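Protein Ta0487 (Thermoplasma acidophilum, PDB 3KBQ) is of unknown function but belongs to the CinA family, and this part of it is a probable molybdopterin-binding domain. Local coordinates at residues Leu92-Glu96 against Asp97-Met101; Leu72-Thr75 against Phe76-Thr80. All blocks are in the same frame, centred on the assembly; numbering follows the deposited sequence.

Contact 1: residues Leu92-Glu96 against Asp97-Met101; sequences LRIDE and DALAM
Asp95 reaches forward over the first turn of helix 96-106 and takes the backbone N-H of Ala98 on its carboxylate. The bond is short, 2.6 Å from Ala98 N to Asp95 OD2, and nearly straight at 176°. The N-H meets OD2 on its anti side, 24° out of the carboxylate plane. With CG anti to the backbone N (chi1 173°), the carboxylate swings beside its own carbonyl carbon and toward the helix start. Asp95 OD2 also lies 3.4 Å from Asp97 CB and 3.3 Å from Ala98 CB. This is an N-cap: the side chain satisfies an amide that has no earlier helical carbonyl to bond. Replacing the aspartate by alanine would probably leave the Ala98 amide without its cap and let the first turn fray. The negative group at the helix N terminus is likely to be favoured by the helix dipole, although Asp97 OD2 comes within 4.4 Å of Asp95 OD2. The main chain continues the pattern, with Leu99 N 2.8 Å from Asp95 O and Ala100 N 2.9 Å from Glu96 O. On another side of the turn, Ile94 CG2 touches Leu99 CD2 at 4.0 Å, and Glu96 runs alongside Leu99. Further out, Leu99 packs on Leu111 and Ala119. Backbone bonds join Arg93 to Ile121, pairing strands 93-94 and 120-121, and Asp95 to Ala119.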
# COMPACT_ATOMS: atom_id res chain seq x y z
N LEU B 92 -6.32 -5.14 25.12
CA LEU B 92 -6.07 -3.76 25.51
C LEU B 92 -6.35 -3.55 27.01
O LEU B 92 -7.35 -4.04 27.54
CB LEU B 92 -6.98 -2.84 24.71
CG LEU B 92 -6.78 -2.86 23.19
CD1 LEU B 92 -7.87 -2.01 22.51
CD2 LEU B 92 -5.38 -2.41 22.82
N ARG B 93 -5.47 -2.79 27.67
CA ARG B 93 -5.70 -2.29 29.00
C ARG B 93 -5.30 -0.82 29.03
O ARG B 93 -4.38 -0.41 28.31
CB ARG B 93 -4.88 -3.08 30.05
CG ARG B 93 -3.43 -2.66 30.15
CD ARG B 93 -2.59 -3.56 31.06
NE ARG B 93 -3.20 -3.74 32.38
CZ ARG B 93 -2.91 -3.02 33.47
NH1 ARG B 93 -1.99 -2.05 33.43
NH2 ARG B 93 -3.54 -3.28 34.62
N ILE B 94 -6.00 -0.06 29.86
CA ILE B 94 -5.65 1.33 30.14
C ILE B 94 -4.20 1.38 30.61
O ILE B 94 -3.81 0.62 31.50
CB ILE B 94 -6.60 1.98 31.19
CG1 ILE B 94 -8.03 2.14 30.63
CG2 ILE B 94 -6.06 3.35 31.65
CD1 ILE B 94 -9.11 2.50 31.71
N ASP B 95 -3.40 2.21 29.95
CA ASP B 95 -2.10 2.64 30.42
C ASP B 95 -2.29 3.95 31.17
O ASP B 95 -2.72 4.97 30.59
CB ASP B 95 -1.14 2.82 29.22
CG ASP B 95 0.21 3.44 29.62
OD1 ASP B 95 1.22 2.75 29.43
OD2 ASP B 95 0.29 4.59 30.08
N GLU B 96 -1.98 3.93 32.47
CA GLU B 96 -2.23 5.08 33.35
C GLU B 96 -1.41 6.36 33.00
O GLU B 96 -1.93 7.49 33.09
CB GLU B 96 -2.08 4.68 34.83
CG GLU B 96 -3.03 3.56 35.34
CD GLU B 96 -4.55 3.92 35.30
OE1 GLU B 96 -4.93 5.11 35.16
OE2 GLU B 96 -5.37 2.98 35.42
N ASP B 97 -0.15 6.18 32.54
CA ASP B 97 0.68 7.33 32.10
C ASP B 97 0.01 7.96 30.88
O ASP B 97 -0.22 9.17 30.84
CB ASP B 97 2.11 6.94 31.68
CG ASP B 97 2.87 6.09 32.71
OD1 ASP B 97 2.44 5.98 33.90
OD2 ASP B 97 3.92 5.52 32.30
N ALA B 98 -0.30 7.10 29.91
CA ALA B 98 -0.98 7.52 28.67
C ALA B 98 -2.24 8.31 29.04
O ALA B 98 -2.44 9.44 28.57
CB ALA B 98 -1.33 6.31 27.80
N LEU B 99 -3.07 7.71 29.91
CA LEU B 99 -4.32 8.34 30.33
C LEU B 99 -4.08 9.74 30.93
O LEU B 99 -4.72 10.73 30.52
CB LEU B 99 -5.12 7.43 31.29
CG LEU B 99 -6.47 8.01 31.77
CD1 LEU B 99 -7.39 8.43 30.59
CD2 LEU B 99 -7.20 7.03 32.70
N ALA B 100 -3.16 9.81 31.90
CA ALA B 100 -2.67 11.08 32.43
C ALA B 100 -2.22 12.09 31.34
O ALA B 100 -2.63 13.24 31.37
CB ALA B 100 -1.54 10.85 33.46
N MET B 101 -1.39 11.66 30.39
CA MET B 101 -1.00 12.51 29.24
C MET B 101 -2.28 13.15 28.64
O MET B 101 -2.40 14.38 28.53
CB MET B 101 -0.26 11.72 28.15
CG MET B 101 0.87 10.72 28.61
SD MET B 101 2.10 10.09 27.35
CE MET B 101 1.12 9.47 25.99

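Contact 2: residues Leu72-Thr75 against Phe76-Thr80; sequences LGPT and FDDMT
Thr75 to Asp78 form a type I beta turn, closed by the bond from Asp78 N to Thr75 O, 3.0 Å. The Asp78 side chain then folds back over the 72-75 segment. Its CG lies anti to its own carbonyl carbon (chi1 -67°), and this brings OD2 to both the N-H and the hydroxyl of Thr75. Thr75 OG1 donates a weak bond to Asp78 OD2, 2.8 Å long. Thr75 N gives a second weak bond to the same oxygen, 3.3 Å long and bent to 133°. At chi1 69° the hydroxyl of Thr75 stands between its backbone N and carbonyl carbon, on the side where Asp78 OD2 lies. The two side chains meet at a slant. Asp78 OD2 also sits 3.0 Å from Gly73 C, pressed against the main chain. Gly73, with no side chain, lets the oxygen lie this close to its backbone. At the other end, Leu72 CD1 rests on Thr80 CB at 3.8 Å, and the two side chains cross at about a right angle. Thr80 turns its hydroxyl to the carbonyl of Gly70. The loop runs from strand 65-69 to helix 80-87, with Met79 at the N-cap position. Gly70, Gly71, Leu72 and Gly73 match the Gly-Gly-x-Gly loop of the molybdopterin-binding domain family, which probably lines the ligand pocket here too. Lys117 NZ bonds to the carbonyl oxygens of Gly73 and Thr75 and ties the loop to a later part of the chain. A sulfate, probably from the crystallisation liquor, lies close to Asp78 OD1. The two weak bonds to OD2 probably restrain the rotation of the carboxylate, while OD1 lies beside the sulfate; that this anion marks a ligand site is only a possibility.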
# COMPACT_ATOMS: atom_id res chain seq x y z
N LEU B 72 -5.30 6.51 14.54
CA LEU B 72 -5.03 6.83 15.97
C LEU B 72 -5.60 8.19 16.18
O LEU B 72 -5.19 9.14 15.47
CB LEU B 72 -3.53 6.98 16.23
CG LEU B 72 -2.72 5.84 16.82
CD1 LEU B 72 -2.92 4.69 15.93
CD2 LEU B 72 -1.22 6.23 16.92
N GLY B 73 -6.51 8.34 17.13
CA GLY B 73 -7.25 9.57 17.22
C GLY B 73 -8.47 9.39 18.08
O GLY B 73 -8.84 8.24 18.41
N PRO B 74 -9.12 10.50 18.45
CA PRO B 74 -10.22 10.41 19.39
C PRO B 74 -11.58 10.04 18.74
O PRO B 74 -12.58 10.60 19.11
CB PRO B 74 -10.27 11.84 19.99
CG PRO B 74 -9.92 12.69 18.87
CD PRO B 74 -8.86 11.90 18.07
N THR B 75 -11.64 9.12 17.78
CA THR B 75 -12.94 8.77 17.18
C THR B 75 -13.02 7.25 17.16
O THR B 75 -11.99 6.60 17.18
CB THR B 75 -13.14 9.30 15.72
OG1 THR B 75 -12.27 8.60 14.84
CG2 THR B 75 -12.90 10.85 15.59
N PHE B 76 -14.24 6.70 17.17
CA PHE B 76 -14.43 5.26 16.99
C PHE B 76 -13.82 4.74 15.69
O PHE B 76 -13.45 3.58 15.62
CB PHE B 76 -15.92 4.91 17.09
CG PHE B 76 -16.48 5.04 18.51
CD1 PHE B 76 -15.90 4.33 19.56
CD2 PHE B 76 -17.54 5.90 18.78
CE1 PHE B 76 -16.41 4.45 20.89
CE2 PHE B 76 -18.05 6.02 20.08
CZ PHE B 76 -17.46 5.29 21.14
N ASP B 77 -13.72 5.58 14.67
CA ASP B 77 -13.17 5.19 13.37
C ASP B 77 -11.66 4.92 13.50
O ASP B 77 -11.07 4.28 12.64
CB ASP B 77 -13.40 6.31 12.34
CG ASP B 77 -13.35 5.81 10.86
OD1 ASP B 77 -13.94 4.74 10.53
OD2 ASP B 77 -12.71 6.49 10.00
N ASP B 78 -11.04 5.42 14.57
CA ASP B 78 -9.60 5.20 14.78
C ASP B 78 -9.34 3.86 15.50
O ASP B 78 -9.37 3.80 16.75
CB ASP B 78 -8.98 6.37 15.57
CG ASP B 78 -9.00 7.68 14.77
OD1 ASP B 78 -8.61 7.63 13.59
OD2 ASP B 78 -9.46 8.74 15.29
N MET B 79 -9.07 2.82 14.70
CA MET B 79 -9.10 1.41 15.16
C MET B 79 -7.74 0.71 15.12
O MET B 79 -7.69 -0.50 15.30
CB MET B 79 -10.02 0.53 14.25
CG MET B 79 -11.43 1.04 14.02
SD MET B 79 -12.38 -0.14 13.03
CE MET B 79 -12.83 -1.06 14.38
N THR B 80 -6.66 1.44 14.85
CA THR B 80 -5.39 0.82 14.49
C THR B 80 -4.77 0.04 15.67
O THR B 80 -4.37 -1.10 15.51
CB THR B 80 -4.41 1.83 13.90
OG1 THR B 80 -4.97 2.35 12.67
CG2 THR B 80 -3.01 1.17 13.61

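Overall arrangement
Along the chain, contact 2 comes first and is complete before contact 1 begins. They neither nest nor cross. Residues 72-80 close the loop that leaves strand 65-69 of the six-stranded mixed sheet and enters helix 80-87. That helix then leads on to strand 93-94, where residues 92-101 close the step into helix 96-106. The centres of the two contacts are about 16 Å apart, and their nearest atoms about 7 Å, without touching. Helix 80-87 joins them: Thr80 begins it, and Leu92 packs on its Val81, Glu82 and Ala85. The chain around residues 117-121 touches both contacts.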